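Local coordinates for protein 1-Cys peroxiredoxin (PDB 5K2I) that probably reduces peroxides such as hydrogen peroxide through a single reactive cysteine, as a 1-Cys peroxiredoxin implicated in scavenging peroxides and nitric oxide, at residues L53-I57 with Q89-I94; S122-A126 with L137-A141. All blocks are in the same frame, centred on the assembly; numbering follows the deposited sequence.

Contact 1. Residues L53-I57 with Q89-I94; sequences LPGYI and QNAEEI
Leu53, Ile57 and Ile94 meet in a small apolar cluster where the first turn of helix 53-65 faces the loop that leads from helix 79-88 into strand 95-98. The end of Ile94 wedges between two residues one helical turn apart: its CD1 lies 3.6 Å from CG1 of Ile57 and 3.7 Å from CD1 of Leu53. Ile57 and Ile94 cross at about a right angle, whereas Leu53 and Ile94 run past one another in opposite directions. CD1 of Ile57 reaches on to the loop backbone and lies 3.3 Å from the carbonyl O of Gln89. Ala91 adds its methyl to the same cluster, with CB 4.0 Å from CD1 of Leu53, and this short side chain lets the loop backbone come close to the helix.

The two methyls of Leu53 divide the work. With CG turned away from the backbone N (chi1 -150°), CD1 serves Ile94 and Ala91 while CD2 rests on the aliphatic part of Gln89, 3.7 Å from its CG. Glutamine suits this edge because it offers methylenes to leucine and an amide that lies against Pro54: a bend at chi2 (-100°) carries OE1 to 3.6 Å from CG of Pro54. No hydrogen bond crosses the contact, so its cohesion is essentially van der Waals.

Backbone turns set these side chains in place. Asn90, with positive phi, ends the preceding helix in a Schellman motif, and a type I turn from Ala91 to Ile94, held by Ile94 N to Ala91 O at 3.1 Å, swings the isoleucine back toward helix 53-65. Farther out, Glu93 forms a salt bridge with Lys64 of that helix. Ile94 also packs on Ile71 and Ser73 of strand 70-75, Leu53 reaches Phe38 of strand 34-40, and Tyr56 stacks on that phenylalanine and touches helix 150-156.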
loop_
_atom_site.group_PDB
_atom_site.type_symbol
_atom_site.label_atom_id
_atom_site.label_comp_id
_atom_site.label_asym_id
_atom_site.label_seq_id
_atom_site.Cartn_x
_atom_site.Cartn_y
_atom_site.Cartn_z
ATOM N N LEU A 53 -10.756 -7.197 6.160
ATOM C CA LEU A 53 -11.985 -7.460 6.900
ATOM C C LEU A 53 -13.260 -6.828 6.288
ATOM O O LEU A 53 -14.232 -7.548 6.051
ATOM C CB LEU A 53 -11.797 -7.026 8.359
ATOM C CG LEU A 53 -12.561 -7.756 9.465
ATOM C CD1 LEU A 53 -12.729 -9.246 9.196
ATOM C CD2 LEU A 53 -11.849 -7.530 10.783
ATOM N N PRO A 54 -13.263 -5.509 5.996
ATOM C CA PRO A 54 -14.500 -4.945 5.433
ATOM C C PRO A 54 -14.947 -5.630 4.149
ATOM O O PRO A 54 -16.141 -5.880 3.973
ATOM C CB PRO A 54 -14.125 -3.485 5.159
ATOM C CG PRO A 54 -13.037 -3.196 6.109
ATOM C CD PRO A 54 -12.245 -4.461 6.212
ATOM N N GLY A 55 -13.996 -5.946 3.274
ATOM C CA GLY A 55 -14.291 -6.604 2.015
ATOM C C GLY A 55 -14.895 -7.986 2.171
ATOM O O GLY A 55 -15.819 -8.359 1.440
ATOM N N TYR A 56 -14.384 -8.754 3.125
ATOM C CA TYR A 56 -14.908 -10.095 3.344
ATOM C C TYR A 56 -16.209 -10.061 4.127
ATOM O O TYR A 56 -17.057 -10.925 3.936
ATOM C CB TYR A 56 -13.846 -10.987 4.028
ATOM C CG TYR A 56 -12.745 -11.318 3.044
ATOM C CD1 TYR A 56 -12.861 -12.396 2.171
ATOM C CD2 TYR A 56 -11.623 -10.507 2.932
ATOM C CE1 TYR A 56 -11.879 -12.664 1.232
ATOM C CE2 TYR A 56 -10.628 -10.778 1.985
ATOM C CZ TYR A 56 -10.766 -11.867 1.160
ATOM O OH TYR A 56 -9.808 -12.150 0.218
ATOM N N ILE A 57 -16.391 -9.033 4.956
ATOM C CA ILE A 57 -17.660 -8.849 5.654
ATOM C C ILE A 57 -18.787 -8.641 4.652
ATOM O O ILE A 57 -19.822 -9.320 4.705
ATOM C CB ILE A 57 -17.593 -7.664 6.636
ATOM C CG1 ILE A 57 -16.793 -8.064 7.875
ATOM C CG2 ILE A 57 -18.987 -7.233 7.058
ATOM C CD1 ILE A 57 -16.483 -6.893 8.814
ATOM N N GLN A 89 -14.959 -4.235 14.193
ATOM C CA GLN A 89 -15.408 -4.284 12.806
ATOM C C GLN A 89 -16.761 -4.979 12.664
ATOM O O GLN A 89 -17.242 -5.131 11.553
ATOM C CB GLN A 89 -14.365 -4.994 11.931
ATOM C CG GLN A 89 -13.092 -4.184 11.665
ATOM C CD GLN A 89 -13.107 -3.522 10.293
ATOM O OE1 GLN A 89 -14.029 -3.731 9.515
ATOM N NE2 GLN A 89 -12.074 -2.739 9.986
ATOM N N ASN A 90 -17.362 -5.387 13.784
ATOM C CA ASN A 90 -18.583 -6.197 13.749
ATOM C C ASN A 90 -18.438 -7.358 12.767
ATOM O O ASN A 90 -19.269 -7.544 11.880
ATOM C CB ASN A 90 -19.796 -5.345 13.355
ATOM C CG ASN A 90 -21.127 -5.989 13.737
ATOM O OD1 ASN A 90 -21.233 -6.652 14.767
ATOM N ND2 ASN A 90 -22.123 -5.850 12.871
ATOM N N ALA A 91 -17.370 -8.130 12.920
ATOM C CA ALA A 91 -17.041 -9.218 11.998
ATOM C C ALA A 91 -17.775 -10.488 12.391
ATOM O O ALA A 91 -17.162 -11.533 12.580
ATOM C CB ALA A 91 -15.541 -9.460 11.980
ATOM N N GLU A 92 -19.092 -10.365 12.525
ATOM C CA GLU A 92 -20.008 -11.452 12.857
ATOM C C GLU A 92 -19.667 -12.768 12.159
ATOM O O GLU A 92 -19.507 -13.808 12.796
ATOM C CB GLU A 92 -21.428 -11.039 12.465
ATOM C CG GLU A 92 -21.717 -9.550 12.660
ATOM C CD GLU A 92 -23.088 -9.143 12.143
ATOM O OE1 GLU A 92 -24.009 -9.988 12.143
ATOM O OE2 GLU A 92 -23.235 -7.972 11.724
ATOM N N GLU A 93 -19.545 -12.689 10.839
ATOM C CA GLU A 93 -19.497 -13.862 9.978
ATOM C C GLU A 93 -18.084 -14.396 9.770
ATOM O O GLU A 93 -17.874 -15.294 8.956
ATOM C CB GLU A 93 -20.117 -13.526 8.618
ATOM C CG GLU A 93 -21.610 -13.272 8.662
ATOM C CD GLU A 93 -22.396 -14.535 8.935
ATOM O OE1 GLU A 93 -22.399 -15.429 8.059
ATOM O OE2 GLU A 93 -23.004 -14.636 10.022
ATOM N N ILE A 94 -17.117 -13.853 10.501
ATOM C CA ILE A 94 -15.718 -14.157 10.209
ATOM C C ILE A 94 -14.953 -14.624 11.446
ATOM O O ILE A 94 -15.009 -14.014 12.512
ATOM C CB ILE A 94 -15.028 -12.937 9.578
ATOM C CG1 ILE A 94 -15.687 -12.636 8.219
ATOM C CG2 ILE A 94 -13.522 -13.176 9.407
ATOM C CD1 ILE A 94 -15.291 -11.342 7.612
#

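Contact 2. Residues S122-A126 with L137-A141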
loop_
_atom_site.group_PDB
_atom_site.type_symbol
_atom_site.label_atom_id
_atom_site.label_comp_id
_atom_site.label_asym_id
_atom_site.label_seq_id
_atom_site.Cartn_x
_atom_site.Cartn_y
_atom_site.Cartn_z
ATOM N N SER A 122 2.802 -10.818 8.906
ATOM C CA SER A 122 2.420 -11.530 7.697
ATOM C C SER A 122 2.312 -10.590 6.509
ATOM O O SER A 122 1.901 -9.438 6.653
ATOM C CB SER A 122 1.072 -12.223 7.887
ATOM O OG SER A 122 0.726 -12.987 6.744
ATOM N N GLN A 123 2.660 -11.094 5.333
ATOM C CA GLN A 123 2.258 -10.459 4.079
ATOM C C GLN A 123 0.744 -10.546 3.945
ATOM O O GLN A 123 0.109 -11.405 4.578
ATOM C CB GLN A 123 2.934 -11.138 2.889
ATOM C CG GLN A 123 4.454 -10.972 2.884
ATOM C CD GLN A 123 5.122 -11.824 1.810
ATOM O OE1 GLN A 123 6.068 -12.575 2.088
ATOM N NE2 GLN A 123 4.630 -11.719 0.587
ATOM N N ARG A 124 0.184 -9.702 3.085
ATOM C CA ARG A 124 -1.222 -9.809 2.704
ATOM C C ARG A 124 -1.409 -10.913 1.680
ATOM O O ARG A 124 -0.724 -10.938 0.666
ATOM C CB ARG A 124 -1.722 -8.487 2.118
ATOM C CG ARG A 124 -1.723 -7.354 3.114
ATOM C CD ARG A 124 -2.313 -6.076 2.517
ATOM N NE ARG A 124 -2.211 -4.966 3.459
ATOM C CZ ARG A 124 -1.141 -4.185 3.563
ATOM N NH1 ARG A 124 -0.090 -4.392 2.781
ATOM N NH2 ARG A 124 -1.113 -3.201 4.453
ATOM N N TYR A 125 -2.330 -11.834 1.953
ATOM C CA TYR A 125 -2.669 -12.870 1.001
ATOM C C TYR A 125 -4.078 -13.372 1.274
ATOM O O TYR A 125 -4.647 -13.122 2.348
ATOM C CB TYR A 125 -1.656 -14.041 1.056
ATOM C CG TYR A 125 -1.660 -14.810 2.376
ATOM C CD1 TYR A 125 -2.641 -15.757 2.650
ATOM C CD2 TYR A 125 -0.700 -14.565 3.354
ATOM C CE1 TYR A 125 -2.666 -16.440 3.855
ATOM C CE2 TYR A 125 -0.709 -15.256 4.561
ATOM C CZ TYR A 125 -1.703 -16.181 4.804
ATOM O OH TYR A 125 -1.721 -16.846 6.011
ATOM N N ALA A 126 -4.622 -14.120 0.329
ATOM C CA ALA A 126 -5.888 -14.800 0.548
ATOM C C ALA A 126 -5.834 -16.158 -0.111
ATOM O O ALA A 126 -5.201 -16.331 -1.164
ATOM C CB ALA A 126 -7.055 -13.980 0.013
ATOM N N LEU A 137 -4.160 -19.511 -3.998
ATOM C CA LEU A 137 -3.373 -18.603 -3.160
ATOM C C LEU A 137 -3.042 -17.355 -3.961
ATOM O O LEU A 137 -2.367 -17.433 -5.004
ATOM C CB LEU A 137 -2.082 -19.265 -2.670
ATOM C CG LEU A 137 -1.059 -18.325 -2.013
ATOM C CD1 LEU A 137 -1.610 -17.700 -0.741
ATOM C CD2 LEU A 137 0.210 -19.092 -1.701
ATOM N N ASN A 138 -3.522 -16.209 -3.476
ATOM C CA ASN A 138 -3.235 -14.913 -4.088
ATOM C C ASN A 138 -2.444 -14.080 -3.100
ATOM O O ASN A 138 -2.927 -13.805 -2.007
ATOM C CB ASN A 138 -4.525 -14.173 -4.476
ATOM C CG ASN A 138 -5.350 -14.915 -5.510
ATOM O OD1 ASN A 138 -4.815 -15.641 -6.336
ATOM N ND2 ASN A 138 -6.670 -14.719 -5.472
ATOM N N VAL A 139 -1.230 -13.686 -3.473
ATOM C CA VAL A 139 -0.349 -12.925 -2.591
ATOM C C VAL A 139 -0.184 -11.506 -3.133
ATOM O O VAL A 139 -0.010 -11.312 -4.345
ATOM C CB VAL A 139 1.035 -13.615 -2.456
ATOM C CG1 VAL A 139 1.919 -12.845 -1.503
ATOM C CG2 VAL A 139 0.862 -15.063 -1.976
ATOM N N GLU A 140 -0.257 -10.517 -2.248
ATOM C CA GLU A 140 -0.045 -9.126 -2.666
ATOM C C GLU A 140 1.338 -8.955 -3.300
ATOM O O GLU A 140 2.325 -9.506 -2.821
ATOM C CB GLU A 140 -0.206 -8.169 -1.471
ATOM C CG GLU A 140 -0.124 -6.678 -1.844
ATOM C CD GLU A 140 -0.099 -5.728 -0.654
ATOM O OE1 GLU A 140 0.326 -6.124 0.454
ATOM O OE2 GLU A 140 -0.484 -4.553 -0.847
ATOM N N ALA A 141 1.399 -8.199 -4.392
ATOM C CA ALA A 141 2.680 -7.775 -4.958
ATOM C C ALA A 141 2.622 -6.268 -5.126
ATOM O O ALA A 141 2.255 -5.770 -6.195
ATOM C CB ALA A 141 2.963 -8.466 -6.289
HETATM O O HOH W 1 1.954 -7.937 1.595
#
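Arg124 and Glu140 join the strands of a beta hairpin, 120-130 with 133-139, just where the regular antiparallel pairing gives way to loop. The tight part is the backbone. Ala126 and Asn138 form a hydrogen-bonded pair, with Asn138 N to Ala126 O at 2.9 Å and nearly straight (178°), and the small methyl of Ala126 lets Phe38 and Ile153 pack against it. Tyr125 and Val139 make the neighbouring non-hydrogen-bonded pair on the opposite face. There valine, a beta-branched residue well suited to strands, sets CG2 4.1 Å from CB of Tyr125, whose ring goes on to meet Phe104 and Leu108 of helix 103-108.

Beyond the strands the contact becomes polar and admits water. Glu140 N still binds Arg124 O at 3.0 Å, but the two long side chains now lie alongside each other, pointing the same way. Thr47 and the carbonyl of Pro46 take NE and NH2 of Arg124, fixing the guanidinium, and Phe145 of the second subunit packs against the Arg124 side chain. NH1 is left to face Glu140, whose carboxylate stands almost perpendicular to the guanidinium. OE1 accepts from NH1 at 2.9 Å through its syn lone pair, and also takes a bond from a water that accepts from Arg124 N.

The two contacts lie in series along the chain, contact 1 closing before contact 2 opens, with centres about 18 Å apart within one thioredoxin fold of the Redoxin family. Contact 1 ties a helix to the loop entering strand 95-98, while contact 2 pairs strands 120-130 and 133-139 of the hairpin at the end away from its turn; all three strands belong to the same mixed sheet. Strand 34-40 lies between the two regions, and its Phe38 touches side chains of both. A direct meeting also occurs, where Tyr56 OH comes within 3.3 Å of Ala126 CB. Helix 150-156 packs against both, so the helix start and the hairpin share one interior, while contact 2 also reaches the second subunit.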